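Local coordinates for abhydrolase domain-containing protein (Exiguobacterium antarcticum, PDB 5H3H) that acts as an esterase of the alpha/beta hydrolase fold, probably with perhydrolase activity, and holds ethaneperoxoic acid in its pocket, at residues N34-Y39 with G249-E254; C223-A228 with L240-E245. All coordinates share one frame; numbering follows the deposited sequence.

Interaction 1: N34-Y39 with G249-E254; sequences NNMFEY and GMFLDE
M36 and F251 meet where two loop-to-helix connections of the alpha/beta hydrolase fold come together: the 3-10 turn 34-37 that leads into helix 38-46, and the short helix 250-253 that leads into helix 255-267. The pair illustrates a Met-aromatic contact in which the sulfur is not the atom that reaches farthest. The backbone carbonyl M36 O comes obliquely to the CD1-CE1 bond of F251, 3.6 Å from F251 CD1 and 3.7 Å from F251 CE1. On the same side of the ring plane, the terminal methyl M36 CE lies 4.1 Å from F251 CE2, at the opposite rim from CD1 and CE1. M36 SD sits 5.3 Å from the centroid of the F251 ring, 35° off the normal, an oblique placement. Two torsions bring the methyl back to the ring that its own carbonyl already touches: chi1 of 68° sets M36 CG between the backbone N and the carbonyl carbon, and the bend at chi3 (-124°) turns CE toward the aromatic carbons. The two side chains run roughly perpendicular to each other. F95, a residue of the ligand pocket, stacks edge-to-face with F251 and also touches M36, which ties the pair to strand 90-95 in the protein interior.

A second, more peripheral meeting joins Y39 to L252. Here a single leucine methyl approaches the ring, and L173 of helix 171-182 touches both residues, drawing that helix into the same apolar cluster. L252 CD2 lies 3.8 Å from Y39 CD2 and 4.0 Å from Y39 CE2.

Interaction 2: C223-A228 with L240-E245; sequences CPFEFA and LEVFEE
Helix 225-234 begins beside strand 239-243, and the short segments 223-228 and 240-245 are spaced for side chains to meet between them. The CA atoms of F225 and V242 are 8.8 Å apart, while those of A228 and L240 close to 7.8 Å. F225 and A228, one helical turn apart, meet L240 and V242 on the strand; E241, between these two, has its CB directed away from the helix.

F225 contributes the largest share of the buried surface and takes part in two of the three residue contacts. Its CG stands anti to the backbone N (chi1 -174°), an extended setting that carries the far end of the ring to the strand. There V242 offers both methyls: CG1 lies 3.8 Å from F225 CE1, and CG2 lies 3.8 Å from F225 CZ. The two side chains cross nearly at right angles. L240 CD2 reaches the same corner, 4.2 Å from F225 CZ, and L240 CD1 turns to A228 CB, also at 4.2 Å. A228 CB in turn lies over one face of the F225 ring, toward its rim, so the alanine methyl joins phenylalanine and leucine in one cluster. Replacing F225 by an alanine would probably open a gap beside the V242 methyls and leave L240 CD2 without its aromatic partner. I214 of the neighbouring strand 211-217 touches A228 and L240, continuing the layer. Such packing of a helix on the strand that follows it belongs to the beta-alpha-beta crossover, here strand 211-217, helix 225-234 and strand 239-243, at one edge of the alpha/beta hydrolase sheet.

How the interactions relate
Interactions 1 and 2 have centres 16 Å apart, yet the chain passes directly from strand 239-243 of interaction 2 to helix 250-253 of interaction 1. Across that junction E254 OE1 probably accepts a hydrogen bond from E245 N (2.8 Å), and M250 SD packs on F243 CD1 at 3.9 Å. The connecting turn carries H248, a pocket residue and probable triad member with S96 and D220. Bound ethaneperoxoic acid is about 6 Å from the M36 side chain but about 14 Å from that of A228, so of the two contacts it is interaction 1 that lies close to the pocket.

Interaction 1: N34-Y39 with G249-E254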
ATOM      1  N   ASN B  34       9.181  24.231   1.782  1.00 17.64           N
ATOM      2  CA  ASN B  34      10.456  23.475   1.800  1.00 18.40           C
ATOM      3  C   ASN B  34      11.672  24.274   2.220  1.00 17.95           C
ATOM      4  O   ASN B  34      12.653  23.705   2.730  1.00 17.34           O
ATOM      5  CB  ASN B  34      10.710  22.771   0.432  1.00 18.11           C
ATOM      6  CG  ASN B  34      11.513  23.606  -0.529  1.00 18.58           C
ATOM      7  OD1 ASN B  34      10.980  24.495  -1.281  1.00 24.50           O
ATOM      8  ND2 ASN B  34      12.805  23.348  -0.549  1.00 16.91           N
ATOM      9  N   ASN B  35      11.653  25.590   2.004  1.00 19.29           N
ATOM     10  CA  ASN B  35      12.738  26.450   2.435  1.00 20.81           C
ATOM     11  C   ASN B  35      12.997  26.416   3.941  1.00 18.19           C
ATOM     12  O   ASN B  35      14.075  26.746   4.346  1.00 17.93           O
ATOM     13  CB  ASN B  35      12.592  27.939   1.981  1.00 23.45           C
ATOM     14  CG  ASN B  35      12.749  28.118   0.495  1.00 26.22           C
ATOM     15  OD1 ASN B  35      13.624  27.527  -0.118  1.00 24.54           O
ATOM     16  ND2 ASN B  35      11.894  28.953  -0.105  1.00 28.76           N
ATOM     17  N   MET B  36      12.059  25.987   4.762  1.00 20.10           N
ATOM     18  CA  MET B  36      12.379  25.884   6.212  1.00 19.56           C
ATOM     19  C   MET B  36      13.524  24.881   6.488  1.00 19.38           C
ATOM     20  O   MET B  36      14.061  24.882   7.567  1.00 17.02           O
ATOM     21  CB  MET B  36      11.181  25.466   7.048  1.00 19.47           C
ATOM     22  CG  MET B  36      10.734  24.069   6.799  1.00 20.71           C
ATOM     23  SD  MET B  36       9.265  23.569   7.696  1.00 25.92           S
ATOM     24  CE  MET B  36       9.911  22.144   8.507  1.00 26.46           C
ATOM     25  N   PHE B  37      13.856  24.020   5.524  1.00 18.38           N
ATOM     26  CA  PHE B  37      14.889  22.997   5.717  1.00 20.97           C
ATOM     27  C   PHE B  37      16.268  23.473   5.257  1.00 20.33           C
ATOM     28  O   PHE B  37      17.218  22.656   5.183  1.00 19.38           O
ATOM     29  CB  PHE B  37      14.525  21.722   4.931  1.00 19.25           C
ATOM     30  CG  PHE B  37      13.315  21.006   5.440  1.00 19.00           C
ATOM     31  CD1 PHE B  37      13.289  20.497   6.742  1.00 19.57           C
ATOM     32  CD2 PHE B  37      12.193  20.830   4.633  1.00 19.21           C
ATOM     33  CE1 PHE B  37      12.176  19.814   7.211  1.00 21.02           C
ATOM     34  CE2 PHE B  37      11.073  20.169   5.092  1.00 19.65           C
ATOM     35  CZ  PHE B  37      11.073  19.623   6.405  1.00 17.83           C
ATOM     36  N   GLU B  38      16.417  24.751   4.928  1.00 19.70           N
ATOM     37  CA  GLU B  38      17.656  25.195   4.282  1.00 22.76           C
ATOM     38  C   GLU B  38      18.967  24.783   4.986  1.00 22.21           C
ATOM     39  O   GLU B  38      19.896  24.375   4.307  1.00 20.46           O
ATOM     40  CB  GLU B  38      17.637  26.700   3.972  1.00 25.87           C
ATOM     41  CG  GLU B  38      18.249  27.654   4.996  1.00 24.75           C
ATOM     42  CD  GLU B  38      18.235  29.114   4.503  1.00 27.15           C
ATOM     43  OE1 GLU B  38      17.361  29.469   3.650  1.00 30.26           O
ATOM     44  OE2 GLU B  38      19.114  29.892   4.910  1.00 21.69           O
ATOM     45  N   TYR B  39      19.016  24.925   6.331  1.00 22.18           N
ATOM     46  CA  TYR B  39      20.196  24.569   7.150  1.00 20.93           C
ATOM     47  C   TYR B  39      20.569  23.069   7.060  1.00 22.33           C
ATOM     48  O   TYR B  39      21.744  22.718   7.091  1.00 24.30           O
ATOM     49  CB  TYR B  39      20.037  25.067   8.623  1.00 20.50           C
ATOM     50  CG  TYR B  39      19.930  26.558   8.648  1.00 18.01           C
ATOM     51  CD1 TYR B  39      21.050  27.337   8.417  1.00 18.93           C
ATOM     52  CD2 TYR B  39      18.669  27.192   8.679  1.00 18.41           C
ATOM     53  CE1 TYR B  39      20.954  28.718   8.290  1.00 20.69           C
ATOM     54  CE2 TYR B  39      18.572  28.561   8.563  1.00 18.98           C
ATOM     55  CZ  TYR B  39      19.723  29.326   8.368  1.00 19.16           C
ATOM     56  OH  TYR B  39      19.659  30.709   8.241  1.00 20.24           O
ATOM     57  N   GLY B 249      10.403  23.753  16.698  1.00 21.77           N
ATOM     58  CA  GLY B 249      11.383  24.063  15.675  1.00 20.68           C
ATOM     59  C   GLY B 249      12.763  23.601  15.986  1.00 20.50           C
ATOM     60  O   GLY B 249      13.667  24.416  16.052  1.00 20.38           O
ATOM     61  N   MET B 250      12.973  22.279  16.139  1.00 22.64           N
ATOM     62  CA  MET B 250      14.326  21.814  16.445  1.00 23.87           C
ATOM     63  C   MET B 250      15.357  22.150  15.405  1.00 23.04           C
ATOM     64  O   MET B 250      16.557  22.199  15.687  1.00 20.97           O
ATOM     65  CB  MET B 250      14.396  20.348  16.776  1.00 28.56           C
ATOM     66  CG  MET B 250      13.754  19.358  15.853  1.00 35.57           C
ATOM     67  SD  MET B 250      13.104  17.918  16.807  1.00 31.54           S
ATOM     68  CE  MET B 250      11.664  17.864  15.776  1.00 31.98           C
ATOM     69  N   PHE B 251      14.890  22.323  14.173  1.00 22.33           N
ATOM     70  CA  PHE B 251      15.803  22.578  13.055  1.00 22.21           C
ATOM     71  C   PHE B 251      16.568  23.900  13.207  1.00 25.36           C
ATOM     72  O   PHE B 251      17.591  24.080  12.542  1.00 31.65           O
ATOM     73  CB  PHE B 251      15.052  22.463  11.747  1.00 20.95           C
ATOM     74  CG  PHE B 251      13.922  23.424  11.622  1.00 20.44           C
ATOM     75  CD1 PHE B 251      14.139  24.704  11.146  1.00 21.89           C
ATOM     76  CD2 PHE B 251      12.633  23.023  11.935  1.00 21.87           C
ATOM     77  CE1 PHE B 251      13.087  25.635  11.032  1.00 20.84           C
ATOM     78  CE2 PHE B 251      11.592  23.936  11.837  1.00 19.48           C
ATOM     79  CZ  PHE B 251      11.815  25.216  11.350  1.00 20.28           C
ATOM     80  N   LEU B 252      16.100  24.799  14.090  1.00 24.33           N
ATOM     81  CA  LEU B 252      16.847  25.942  14.571  1.00 23.87           C
ATOM     82  C   LEU B 252      17.213  25.926  16.069  1.00 23.95           C
ATOM     83  O   LEU B 252      18.265  26.439  16.438  1.00 28.97           O
ATOM     84  CB  LEU B 252      16.035  27.206  14.320  1.00 25.61           C
ATOM     85  CG  LEU B 252      15.582  27.563  12.917  1.00 25.83           C
ATOM     86  CD1 LEU B 252      14.866  28.905  13.002  1.00 28.14           C
ATOM     87  CD2 LEU B 252      16.743  27.623  11.942  1.00 26.08           C
ATOM     88  N   ASP B 253      16.340  25.415  16.944  1.00 25.57           N
ATOM     89  CA  ASP B 253      16.645  25.354  18.381  1.00 26.94           C
ATOM     90  C   ASP B 253      17.948  24.533  18.643  1.00 25.83           C
ATOM     91  O   ASP B 253      18.761  24.953  19.477  1.00 27.37           O
ATOM     92  CB  ASP B 253      15.480  24.739  19.211  1.00 26.81           C
ATOM     93  CG  ASP B 253      14.330  25.709  19.510  1.00 29.33           C
ATOM     94  OD1 ASP B 253      14.492  26.939  19.505  1.00 31.18           O
ATOM     95  OD2 ASP B 253      13.237  25.219  19.838  1.00 28.69           O
ATOM     96  N   GLU B 254      18.129  23.411  17.926  1.00 25.32           N
ATOM     97  CA  GLU B 254      19.319  22.531  18.004  1.00 26.51           C
ATOM     98  C   GLU B 254      19.765  22.185  16.601  1.00 25.43           C
ATOM     99  O   GLU B 254      19.898  21.038  16.220  1.00 25.55           O
ATOM    100  CB  GLU B 254      19.066  21.235  18.835  1.00 28.92           C
ATOM    101  CG  GLU B 254      18.990  21.463  20.372  1.00 30.70           C
ATOM    102  CD  GLU B 254      18.657  20.204  21.231  1.00 29.74           C
ATOM    103  OE1 GLU B 254      17.456  20.024  21.652  1.00 30.53           O
ATOM    104  OE2 GLU B 254      19.576  19.384  21.479  1.00 31.86           O
TER

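Interaction 2: C223-A228 with L240-E245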
ATOM      1  N   CYS B 223       3.164  20.315  18.832  1.00 25.45           N
ATOM      2  CA  CYS B 223       2.997  18.896  18.908  1.00 25.58           C
ATOM      3  C   CYS B 223       3.678  18.410  20.193  1.00 22.48           C
ATOM      4  O   CYS B 223       4.890  18.274  20.281  1.00 23.12           O
ATOM      5  CB  CYS B 223       3.639  18.196  17.711  1.00 26.93           C
ATOM      6  SG  CYS B 223       2.826  18.588  16.175  1.00 25.65           S
ATOM      7  N   PRO B 224       2.887  18.107  21.202  1.00 25.65           N
ATOM      8  CA  PRO B 224       3.497  17.761  22.453  1.00 23.97           C
ATOM      9  C   PRO B 224       4.331  16.465  22.388  1.00 24.56           C
ATOM     10  O   PRO B 224       4.028  15.468  21.629  1.00 24.53           O
ATOM     11  CB  PRO B 224       2.309  17.610  23.430  1.00 26.56           C
ATOM     12  CG  PRO B 224       1.079  17.871  22.676  1.00 27.48           C
ATOM     13  CD  PRO B 224       1.415  18.186  21.242  1.00 26.97           C
ATOM     14  N   PHE B 225       5.370  16.469  23.183  1.00 21.44           N
ATOM     15  CA  PHE B 225       6.264  15.328  23.222  1.00 24.31           C
ATOM     16  C   PHE B 225       5.567  13.974  23.386  1.00 27.60           C
ATOM     17  O   PHE B 225       6.076  12.953  22.835  1.00 25.97           O
ATOM     18  CB  PHE B 225       7.296  15.511  24.294  1.00 25.24           C
ATOM     19  CG  PHE B 225       8.320  14.432  24.292  1.00 27.26           C
ATOM     20  CD1 PHE B 225       9.352  14.447  23.359  1.00 27.43           C
ATOM     21  CD2 PHE B 225       8.252  13.375  25.209  1.00 31.24           C
ATOM     22  CE1 PHE B 225      10.303  13.423  23.342  1.00 28.29           C
ATOM     23  CE2 PHE B 225       9.225  12.357  25.209  1.00 28.23           C
ATOM     24  CZ  PHE B 225      10.220  12.368  24.253  1.00 26.60           C
ATOM     25  N   GLU B 226       4.423  13.955  24.111  1.00 30.09           N
ATOM     26  CA  GLU B 226       3.605  12.752  24.236  1.00 30.02           C
ATOM     27  C   GLU B 226       3.251  12.095  22.867  1.00 30.54           C
ATOM     28  O   GLU B 226       3.179  10.843  22.772  1.00 27.20           O
ATOM     29  CB  GLU B 226       2.349  12.990  25.067  1.00 32.81           C
ATOM     30  CG  GLU B 226       2.633  13.219  26.551  1.00 36.43           C
ATOM     31  CD  GLU B 226       2.724  14.678  26.965  1.00 41.48           C
ATOM     32  OE1 GLU B 226       3.059  15.561  26.132  1.00 34.93           O
ATOM     33  OE2 GLU B 226       2.440  14.941  28.155  1.00 47.70           O
ATOM     34  N   PHE B 227       3.046  12.906  21.826  1.00 25.85           N
ATOM     35  CA  PHE B 227       2.845  12.323  20.455  1.00 22.59           C
ATOM     36  C   PHE B 227       4.012  11.392  20.092  1.00 23.51           C
ATOM     37  O   PHE B 227       3.809  10.307  19.506  1.00 22.81           O
ATOM     38  CB  PHE B 227       2.823  13.405  19.384  1.00 21.89           C
ATOM     39  CG  PHE B 227       1.573  14.276  19.321  1.00 22.95           C
ATOM     40  CD1 PHE B 227       0.579  14.264  20.290  1.00 22.79           C
ATOM     41  CD2 PHE B 227       1.467  15.198  18.278  1.00 24.80           C
ATOM     42  CE1 PHE B 227      -0.513  15.119  20.197  1.00 26.28           C
ATOM     43  CE2 PHE B 227       0.360  16.058  18.167  1.00 25.44           C
ATOM     44  CZ  PHE B 227      -0.632  16.020  19.142  1.00 27.35           C
ATOM     45  N   ALA B 228       5.240  11.801  20.435  1.00 24.10           N
ATOM     46  CA  ALA B 228       6.433  11.007  20.125  1.00 25.35           C
ATOM     47  C   ALA B 228       6.439   9.672  20.848  1.00 27.41           C
ATOM     48  O   ALA B 228       6.758   8.661  20.277  1.00 27.04           O
ATOM     49  CB  ALA B 228       7.717  11.765  20.444  1.00 25.91           C
ATOM     50  N   LEU B 240      13.962   6.545  18.843  1.00 29.84           N
ATOM     51  CA  LEU B 240      13.529   7.876  19.298  1.00 30.78           C
ATOM     52  C   LEU B 240      14.732   8.681  19.733  1.00 31.66           C
ATOM     53  O   LEU B 240      15.447   8.251  20.634  1.00 28.17           O
ATOM     54  CB  LEU B 240      12.594   7.726  20.487  1.00 30.52           C
ATOM     55  CG  LEU B 240      12.261   9.002  21.270  1.00 33.33           C
ATOM     56  CD1 LEU B 240      11.566   9.992  20.328  1.00 33.13           C
ATOM     57  CD2 LEU B 240      11.411   8.694  22.498  1.00 35.64           C
ATOM     58  N   GLU B 241      14.958   9.847  19.113  1.00 33.20           N
ATOM     59  CA  GLU B 241      15.953  10.804  19.606  1.00 29.97           C
ATOM     60  C   GLU B 241      15.279  12.070  20.152  1.00 28.14           C
ATOM     61  O   GLU B 241      14.681  12.827  19.407  1.00 24.29           O
ATOM     62  CB  GLU B 241      16.973  11.190  18.529  1.00 35.15           C
ATOM     63  CG  GLU B 241      18.275  10.357  18.558  1.00 42.78           C
ATOM     64  CD  GLU B 241      19.289  10.664  19.688  1.00 39.05           C
ATOM     65  OE1 GLU B 241      19.514  11.840  20.073  1.00 40.82           O
ATOM     66  OE2 GLU B 241      19.913   9.704  20.175  1.00 45.15           O
ATOM     67  N   VAL B 242      15.462  12.318  21.443  1.00 25.39           N
ATOM     68  CA  VAL B 242      14.809  13.386  22.166  1.00 23.61           C
ATOM     69  C   VAL B 242      15.722  14.601  22.038  1.00 25.13           C
ATOM     70  O   VAL B 242      16.906  14.547  22.345  1.00 29.51           O
ATOM     71  CB  VAL B 242      14.633  13.003  23.657  1.00 26.51           C
ATOM     72  CG1 VAL B 242      13.902  14.089  24.454  1.00 26.67           C
ATOM     73  CG2 VAL B 242      13.878  11.668  23.793  1.00 24.61           C
ATOM     74  N   PHE B 243      15.131  15.723  21.683  1.00 27.22           N
ATOM     75  CA  PHE B 243      15.825  16.965  21.597  1.00 26.65           C
ATOM     76  C   PHE B 243      15.503  17.715  22.880  1.00 25.78           C
ATOM     77  O   PHE B 243      14.420  18.253  23.037  1.00 24.76           O
ATOM     78  CB  PHE B 243      15.472  17.681  20.281  1.00 27.02           C
ATOM     79  CG  PHE B 243      16.194  17.065  19.102  1.00 27.07           C
ATOM     80  CD1 PHE B 243      15.836  15.809  18.640  1.00 26.65           C
ATOM     81  CD2 PHE B 243      17.279  17.672  18.552  1.00 28.14           C
ATOM     82  CE1 PHE B 243      16.528  15.190  17.602  1.00 25.32           C
ATOM     83  CE2 PHE B 243      17.990  17.061  17.526  1.00 28.52           C
ATOM     84  CZ  PHE B 243      17.586  15.826  17.033  1.00 26.42           C
ATOM     85  N   GLU B 244      16.470  17.741  23.794  1.00 26.54           N
ATOM     86  CA  GLU B 244      16.216  18.190  25.181  1.00 33.14           C
ATOM     87  C   GLU B 244      16.029  19.669  25.253  1.00 32.60           C
ATOM     88  O   GLU B 244      15.354  20.177  26.156  1.00 33.09           O
ATOM     89  CB  GLU B 244      17.386  17.828  26.137  1.00 37.04           C
ATOM     90  CG  GLU B 244      17.814  16.351  26.112  1.00 42.91           C
ATOM     91  CD  GLU B 244      16.927  15.418  26.943  1.00 47.29           C
ATOM     92  OE1 GLU B 244      15.754  15.755  27.320  1.00 45.92           O
ATOM     93  OE2 GLU B 244      17.435  14.315  27.223  1.00 52.26           O
ATOM     94  N   GLU B 245      16.648  20.377  24.312  1.00 30.74           N
ATOM     95  CA  GLU B 245      16.736  21.796  24.373  1.00 32.37           C
ATOM     96  C   GLU B 245      15.810  22.454  23.321  1.00 32.94           C
ATOM     97  O   GLU B 245      15.867  23.664  23.133  1.00 28.06           O
ATOM     98  CB  GLU B 245      18.220  22.213  24.181  1.00 37.81           C
ATOM     99  CG  GLU B 245      19.210  21.625  25.202  1.00 36.58           C
ATOM    100  CD  GLU B 245      20.683  21.711  24.788  1.00 46.36           C
ATOM    101  OE1 GLU B 245      21.064  22.651  24.053  1.00 48.45           O
ATOM    102  OE2 GLU B 245      21.508  20.858  25.240  1.00 47.24           O
TER